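Local coordinates for protein ochratoxinase (PDB 4C65) that hydrolyses the mycotoxin ochratoxin A to ochratoxin alpha and L-phenylalanine, acting as a zinc-dependent carboxypeptidase of the amidohydrolase superfamily, at residues 200-211 and 240-251; 327-335 and 364-372. All blocks are in the same frame, centred on the assembly; numbering follows the deposited sequence.

In the fold
Contact 1 and contact 2 sample two regions of the twisted TIM barrel. Strands 203-206 and 242-246 of contact 1 are the first two, and strand 331-332 of contact 2 the last, of five parallel strands in the barrel wall. The centres of the two contacts lie about 16 Å apart, yet they touch: I241 CD1 packs 3.5 Å from S372 O. Contact 1 carries K204 and H245, both zinc ligands, with K204 also an active-site residue. Contact 2 stands one step back: the side chain of L333 is about 8 Å from that of the zinc ligand H69 and about 11 Å from that of active-site D336.

Contact 1: residues 200-211 and 240-251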
# COMPACT_ATOMS: atom_id res chain seq x y z
N ALA A 200 2.34 -8.28 -27.69
CA ALA A 200 3.55 -9.00 -28.01
C ALA A 200 3.28 -10.13 -29.01
O ALA A 200 2.31 -10.86 -28.89
CB ALA A 200 4.19 -9.55 -26.76
N LYS A 201 4.13 -10.21 -30.02
CA LYS A 201 4.03 -11.24 -31.04
C LYS A 201 5.12 -12.31 -30.87
O LYS A 201 5.21 -13.24 -31.65
CB LYS A 201 4.08 -10.61 -32.42
CG LYS A 201 2.72 -10.10 -32.85
CD LYS A 201 2.81 -9.23 -34.07
CE LYS A 201 1.47 -8.50 -34.34
NZ LYS A 201 1.19 -8.37 -35.79
N VAL A 202 5.93 -12.16 -29.84
CA VAL A 202 6.83 -13.20 -29.44
C VAL A 202 7.00 -13.11 -27.93
O VAL A 202 6.67 -12.08 -27.33
CB VAL A 202 8.17 -13.08 -30.20
CG1 VAL A 202 8.95 -11.83 -29.79
CG2 VAL A 202 9.03 -14.33 -29.98
N ILE A 203 7.50 -14.18 -27.31
CA ILE A 203 7.89 -14.11 -25.89
C ILE A 203 9.38 -14.34 -25.74
O ILE A 203 9.95 -15.25 -26.34
CB ILE A 203 7.08 -15.11 -25.01
CG1 ILE A 203 5.59 -14.80 -25.08
CG2 ILE A 203 7.53 -15.04 -23.54
CD1 ILE A 203 5.20 -13.44 -24.54
N LYS A 204 10.02 -13.53 -24.91
CA LYS A 204 11.46 -13.66 -24.64
C LYS A 204 11.72 -13.98 -23.17
O LYS A 204 11.24 -13.28 -22.29
CB LYS A 204 12.18 -12.35 -25.03
CG LYS A 204 13.53 -12.08 -24.40
CD LYS A 204 14.70 -12.67 -25.14
CE LYS A 204 15.89 -11.94 -24.44
NZ LYS A 204 16.03 -10.41 -24.47
N VAL A 205 12.55 -15.00 -22.93
CA VAL A 205 13.00 -15.35 -21.56
C VAL A 205 14.51 -15.27 -21.44
O VAL A 205 15.23 -15.43 -22.43
CB VAL A 205 12.61 -16.77 -21.13
CG1 VAL A 205 11.12 -16.90 -21.11
CG2 VAL A 205 13.20 -17.83 -22.04
N MET A 206 14.98 -15.00 -20.22
CA MET A 206 16.38 -15.11 -19.87
C MET A 206 16.51 -16.51 -19.30
O MET A 206 15.97 -16.82 -18.25
CB MET A 206 16.76 -14.05 -18.86
CG MET A 206 16.47 -12.62 -19.30
SD MET A 206 17.26 -12.15 -20.85
CE MET A 206 17.21 -10.34 -20.71
N ALA A 207 17.23 -17.36 -20.02
CA ALA A 207 17.38 -18.74 -19.66
C ALA A 207 18.80 -19.05 -19.25
O ALA A 207 19.14 -20.21 -19.01
CB ALA A 207 16.95 -19.62 -20.81
N SER A 208 19.63 -18.02 -19.16
CA SER A 208 20.94 -18.14 -18.55
C SER A 208 21.48 -16.78 -18.17
O SER A 208 20.87 -15.76 -18.46
CB SER A 208 21.92 -18.90 -19.49
OG SER A 208 22.37 -18.06 -20.51
N GLY A 209 22.64 -16.77 -17.54
CA GLY A 209 23.28 -15.54 -17.16
C GLY A 209 23.71 -14.70 -18.34
O GLY A 209 23.67 -15.13 -19.48
N GLY A 210 24.14 -13.48 -18.03
CA GLY A 210 24.56 -12.52 -19.01
C GLY A 210 25.99 -12.76 -19.44
O GLY A 210 26.77 -13.37 -18.70
N VAL A 211 26.32 -12.24 -20.63
CA VAL A 211 27.62 -12.46 -21.29
C VAL A 211 28.78 -11.94 -20.43
O VAL A 211 29.83 -12.59 -20.36
CB VAL A 211 27.64 -11.90 -22.74
CG1 VAL A 211 27.63 -10.36 -22.80
CG2 VAL A 211 28.83 -12.44 -23.52
N ARG A 240 2.14 -17.86 -29.92
CA ARG A 240 3.47 -17.26 -29.88
C ARG A 240 4.49 -18.40 -29.61
O ARG A 240 4.18 -19.38 -28.96
CB ARG A 240 3.57 -16.24 -28.79
CG ARG A 240 3.13 -14.85 -29.18
CD ARG A 240 1.66 -14.76 -29.51
NE ARG A 240 1.25 -13.36 -29.55
CZ ARG A 240 0.03 -12.92 -29.79
NH1 ARG A 240 -0.97 -13.75 -30.05
NH2 ARG A 240 -0.19 -11.62 -29.75
N ILE A 241 5.71 -18.20 -30.09
CA ILE A 241 6.82 -19.01 -29.66
C ILE A 241 7.71 -18.20 -28.69
O ILE A 241 7.51 -16.99 -28.52
CB ILE A 241 7.64 -19.48 -30.84
CG1 ILE A 241 8.21 -18.29 -31.61
CG2 ILE A 241 6.80 -20.40 -31.73
CD1 ILE A 241 9.43 -18.64 -32.43
N VAL A 242 8.60 -18.91 -28.01
CA VAL A 242 9.45 -18.29 -27.02
C VAL A 242 10.85 -18.28 -27.56
O VAL A 242 11.34 -19.27 -28.11
CB VAL A 242 9.41 -19.06 -25.69
CG1 VAL A 242 10.45 -18.51 -24.74
CG2 VAL A 242 8.03 -19.01 -25.08
N SER A 243 11.49 -17.14 -27.40
CA SER A 243 12.88 -16.99 -27.70
C SER A 243 13.61 -16.95 -26.38
O SER A 243 13.22 -16.22 -25.46
CB SER A 243 13.12 -15.68 -28.46
OG SER A 243 14.51 -15.44 -28.63
N ALA A 244 14.71 -17.69 -26.30
CA ALA A 244 15.47 -17.82 -25.08
C ALA A 244 16.90 -17.30 -25.24
O ALA A 244 17.64 -17.78 -26.10
CB ALA A 244 15.52 -19.28 -24.68
N HIS A 245 17.27 -16.33 -24.40
CA HIS A 245 18.64 -15.92 -24.18
C HIS A 245 19.38 -17.07 -23.50
O HIS A 245 19.09 -17.41 -22.36
CB HIS A 245 18.65 -14.66 -23.33
CG HIS A 245 19.98 -14.30 -22.75
ND1 HIS A 245 20.71 -13.23 -23.21
CD2 HIS A 245 20.67 -14.80 -21.69
CE1 HIS A 245 21.82 -13.11 -22.50
NE2 HIS A 245 21.81 -14.05 -21.56
N VAL A 246 20.32 -17.68 -24.22
CA VAL A 246 21.14 -18.79 -23.67
C VAL A 246 22.62 -18.70 -24.05
O VAL A 246 22.97 -18.45 -25.21
CB VAL A 246 20.61 -20.17 -24.11
CG1 VAL A 246 19.32 -20.51 -23.38
CG2 VAL A 246 20.39 -20.23 -25.61
N HIS A 247 23.49 -18.93 -23.08
CA HIS A 247 24.91 -19.02 -23.35
C HIS A 247 25.38 -20.43 -23.00
O HIS A 247 25.66 -21.23 -23.90
CB HIS A 247 25.70 -17.96 -22.56
CG HIS A 247 25.54 -16.57 -23.10
ND1 HIS A 247 26.07 -16.18 -24.31
CD2 HIS A 247 24.92 -15.48 -22.60
CE1 HIS A 247 25.76 -14.92 -24.55
NE2 HIS A 247 25.07 -14.47 -23.52
N GLY A 248 25.45 -20.73 -21.71
CA GLY A 248 25.93 -22.03 -21.28
C GLY A 248 25.03 -23.16 -21.75
O GLY A 248 23.84 -22.97 -21.95
N LYS A 249 25.62 -24.35 -21.90
CA LYS A 249 24.86 -25.52 -22.34
C LYS A 249 23.69 -25.88 -21.39
O LYS A 249 22.61 -26.26 -21.87
CB LYS A 249 25.78 -26.72 -22.51
CG LYS A 249 25.13 -27.80 -23.32
CD LYS A 249 26.08 -28.89 -23.75
CE LYS A 249 25.26 -30.08 -24.26
NZ LYS A 249 26.14 -31.13 -24.82
N ALA A 250 23.88 -25.74 -20.08
CA ALA A 250 22.77 -25.97 -19.11
C ALA A 250 21.51 -25.19 -19.52
O ALA A 250 20.41 -25.74 -19.56
CB ALA A 250 23.19 -25.59 -17.70
N GLY A 251 21.69 -23.90 -19.80
CA GLY A 251 20.59 -23.04 -20.21
C GLY A 251 20.04 -23.39 -21.58
O GLY A 251 18.81 -23.43 -21.76
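V205 crosses V242 at about a right angle and also sets its CG2 against A244 CB, while A207 CB closes on V246 CG1 at 3.6 Å. These apolar groups belong to a right-handed beta-alpha-beta unit of the TIM barrel: helix 225-237, which links the two parallel strands, packs on I203, V205 and V242. In V205, chi1 of -62° places CG1 anti to the carbonyl carbon and leaves CG2 between the backbone N and that carbon, from where it meets V242 CG1 and A244 CB.

Between the strands, backbone bonds alternate in the parallel pattern, from I203 N to I241 O through to A207 N and H245 O. The shortest joins S243 N to I203 O at 2.7 Å.

The other face of the sheet, bearing K204, S243, M206 and H245, is the catalytic one. K204 and H245 are zinc ligands; in one of its two conformers K204 passes H245 CB with CE at 4.0 Å and bonds L115 O through NZ. M206 SD approaches the H245 ring obliquely, 4.4 Å from its centroid. The ring is held by its edge: NE2 donates to G209 O at 3.0 Å, with the acceptor in the ring plane but the donor well above the carbonyl plane. Such a bond would fix the rotation of the imidazole that serves the metal. Beyond it, S208 OG accepts the H247 N-H at 2.9 Å, just ahead of helix 249-258; V211 CB lies beside H247 NE2, and H247 ND1 bonds to S267 OG.

At the far end the R240 chain bends at chi2 (65°) and turns its guanidinium onto one carbonyl. NH1 bonds to Q238 O, while NE and NH2 donate to A200 O, each at 2.8 Å, side-on and in the guanidinium plane, with NE on an oxygen lone pair.

Contact 2: residues 327-335 and 364-372; sequences AGVTIALGT and AATANAPLS
A364 of helix 358-365 sits against the backbone of strand 331-332, and hydrogen bonds, water and small apolar groups share the work. Two direct hydrogen bonds cross the contact. N368 ND2 reaches I331 O at 3.0 Å, in the carbonyl plane, although the oxygen is tilted somewhat from the plane of the amide. The chi1 of N368 (-74°) sets CG anti to the carbonyl carbon, which directs the carboxamide to I331 O. L333 N donates to A364 O at 3.1 Å; here the nitrogen stands well above the carbonyl plane, and the bond is bent to 137° at the hydrogen. The same A364 oxygen takes a CA-H contact from A332. A water lies 2.7 Å from L333 O and 3.3 Å from A364 O, and could donate to either. One helix carbonyl is thereby tied to A332 and L333, successive residues of 327-335.

Apolar contacts flank these bonds. The isobutyl group of L333 spans two alanines: CG lies 3.8 Å from A364 CB, and CD1 reaches A365 CB. A332 CB rests near A369 CA. At the outer margin T330 and L371 meet at about a right angle, T330 CG2 coming within 3.6 Å of L371 CD1. The same methyl lies 4.0 Å from N368 CG, the two side chains running obliquely to each other.

Within 364-372 the polypeptide turns into a short 3-10 segment, where A369 O accepts both S372 N and S372 OG, the hydroxyl bond being 2.6 Å long and fixing the serine side chain back on its own turn.

In the barrel, strand 331-332 follows helix 304-327, whose Y321 packs on I331 and L333. L347 of helix 344-354 touches L333 and A365, while W66 of strand 60-67 lies against A369, P370 and S372.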
# COMPACT_ATOMS: atom_id res chain seq x y z
N ALA A 327 26.49 -27.76 -39.69
CA ALA A 327 25.57 -28.87 -39.43
C ALA A 327 24.19 -28.68 -40.06
O ALA A 327 23.37 -29.58 -40.04
CB ALA A 327 25.42 -29.08 -37.94
N GLY A 328 23.93 -27.51 -40.61
CA GLY A 328 22.66 -27.26 -41.30
C GLY A 328 21.51 -26.88 -40.38
O GLY A 328 20.36 -27.04 -40.75
N VAL A 329 21.81 -26.36 -39.19
CA VAL A 329 20.80 -25.73 -38.31
C VAL A 329 20.23 -24.51 -39.00
O VAL A 329 20.97 -23.79 -39.67
CB VAL A 329 21.43 -25.27 -36.97
CG1 VAL A 329 20.37 -24.66 -36.05
CG2 VAL A 329 22.13 -26.44 -36.28
N THR A 330 18.93 -24.30 -38.88
CA THR A 330 18.30 -23.15 -39.49
C THR A 330 18.67 -21.87 -38.73
O THR A 330 18.46 -21.77 -37.52
CB THR A 330 16.78 -23.29 -39.46
OG1 THR A 330 16.41 -24.50 -40.09
CG2 THR A 330 16.13 -22.12 -40.16
N ILE A 331 19.22 -20.89 -39.45
CA ILE A 331 19.78 -19.72 -38.84
C ILE A 331 19.07 -18.47 -39.32
O ILE A 331 18.66 -18.37 -40.47
CB ILE A 331 21.28 -19.65 -39.15
CG1 ILE A 331 21.97 -20.82 -38.46
CG2 ILE A 331 21.91 -18.35 -38.67
CD1 ILE A 331 23.13 -21.36 -39.24
N ALA A 332 18.92 -17.51 -38.41
CA ALA A 332 18.49 -16.16 -38.77
C ALA A 332 19.43 -15.18 -38.11
O ALA A 332 20.18 -15.54 -37.18
CB ALA A 332 17.07 -15.90 -38.36
N LEU A 333 19.44 -13.96 -38.61
CA LEU A 333 20.40 -12.96 -38.16
C LEU A 333 19.77 -11.97 -37.18
O LEU A 333 18.64 -11.51 -37.37
CB LEU A 333 21.00 -12.17 -39.34
CG LEU A 333 21.80 -12.99 -40.34
CD1 LEU A 333 22.55 -12.08 -41.29
CD2 LEU A 333 22.80 -13.92 -39.66
N GLY A 334 20.54 -11.66 -36.13
CA GLY A 334 20.17 -10.68 -35.14
C GLY A 334 21.41 -10.02 -34.66
O GLY A 334 22.47 -10.64 -34.62
N THR A 335 21.28 -8.76 -34.26
CA THR A 335 22.44 -7.92 -33.93
C THR A 335 22.59 -7.64 -32.43
O THR A 335 23.70 -7.49 -31.92
CB THR A 335 22.32 -6.60 -34.71
OG1 THR A 335 22.18 -6.89 -36.10
CG2 THR A 335 23.56 -5.74 -34.53
N ALA A 364 19.42 -16.02 -44.33
CA ALA A 364 19.30 -15.92 -42.88
C ALA A 364 18.70 -14.57 -42.43
O ALA A 364 18.13 -14.49 -41.35
CB ALA A 364 20.65 -16.15 -42.21
N ALA A 365 18.83 -13.54 -43.26
CA ALA A 365 18.28 -12.24 -42.93
C ALA A 365 16.95 -11.94 -43.61
O ALA A 365 16.35 -10.89 -43.37
CB ALA A 365 19.27 -11.15 -43.25
N THR A 366 16.50 -12.84 -44.47
CA THR A 366 15.27 -12.65 -45.20
C THR A 366 14.36 -13.84 -45.07
O THR A 366 13.48 -13.86 -44.24
CB THR A 366 15.54 -12.31 -46.69
OG1 THR A 366 16.26 -13.37 -47.34
CG2 THR A 366 16.35 -11.05 -46.79
N ALA A 367 14.61 -14.88 -45.86
CA ALA A 367 13.68 -16.03 -45.94
C ALA A 367 13.47 -16.74 -44.60
O ALA A 367 12.35 -17.15 -44.30
CB ALA A 367 14.14 -17.02 -47.01
N ASN A 368 14.53 -16.91 -43.82
CA ASN A 368 14.47 -17.65 -42.57
C ASN A 368 13.98 -16.81 -41.43
O ASN A 368 13.48 -17.33 -40.45
CB ASN A 368 15.85 -18.17 -42.18
CG ASN A 368 16.31 -19.35 -43.03
OD1 ASN A 368 15.54 -19.97 -43.75
ND2 ASN A 368 17.59 -19.65 -42.94
N ALA A 369 14.12 -15.50 -41.56
CA ALA A 369 13.92 -14.59 -40.43
C ALA A 369 12.52 -14.62 -39.81
O ALA A 369 12.40 -14.55 -38.58
CB ALA A 369 14.27 -13.19 -40.84
N PRO A 370 11.46 -14.72 -40.62
CA PRO A 370 10.15 -14.81 -39.98
C PRO A 370 9.92 -16.04 -39.09
O PRO A 370 9.00 -16.03 -38.26
CB PRO A 370 9.17 -14.82 -41.16
CG PRO A 370 9.94 -14.38 -42.34
CD PRO A 370 11.37 -14.71 -42.09
N LEU A 371 10.74 -17.08 -39.24
CA LEU A 371 10.70 -18.23 -38.31
C LEU A 371 10.93 -17.76 -36.87
O LEU A 371 10.46 -18.38 -35.91
CB LEU A 371 11.72 -19.29 -38.66
CG LEU A 371 11.54 -20.01 -39.99
CD1 LEU A 371 12.78 -20.83 -40.29
CD2 LEU A 371 10.29 -20.89 -39.98
N SER A 372 11.57 -16.61 -36.75
CA SER A 372 11.82 -15.99 -35.45
C SER A 372 10.56 -15.66 -34.66
O SER A 372 10.66 -15.48 -33.43
CB SER A 372 12.68 -14.73 -35.61
OG SER A 372 11.95 -13.65 -36.17
O HOH W 1 17.32 -11.81 -39.67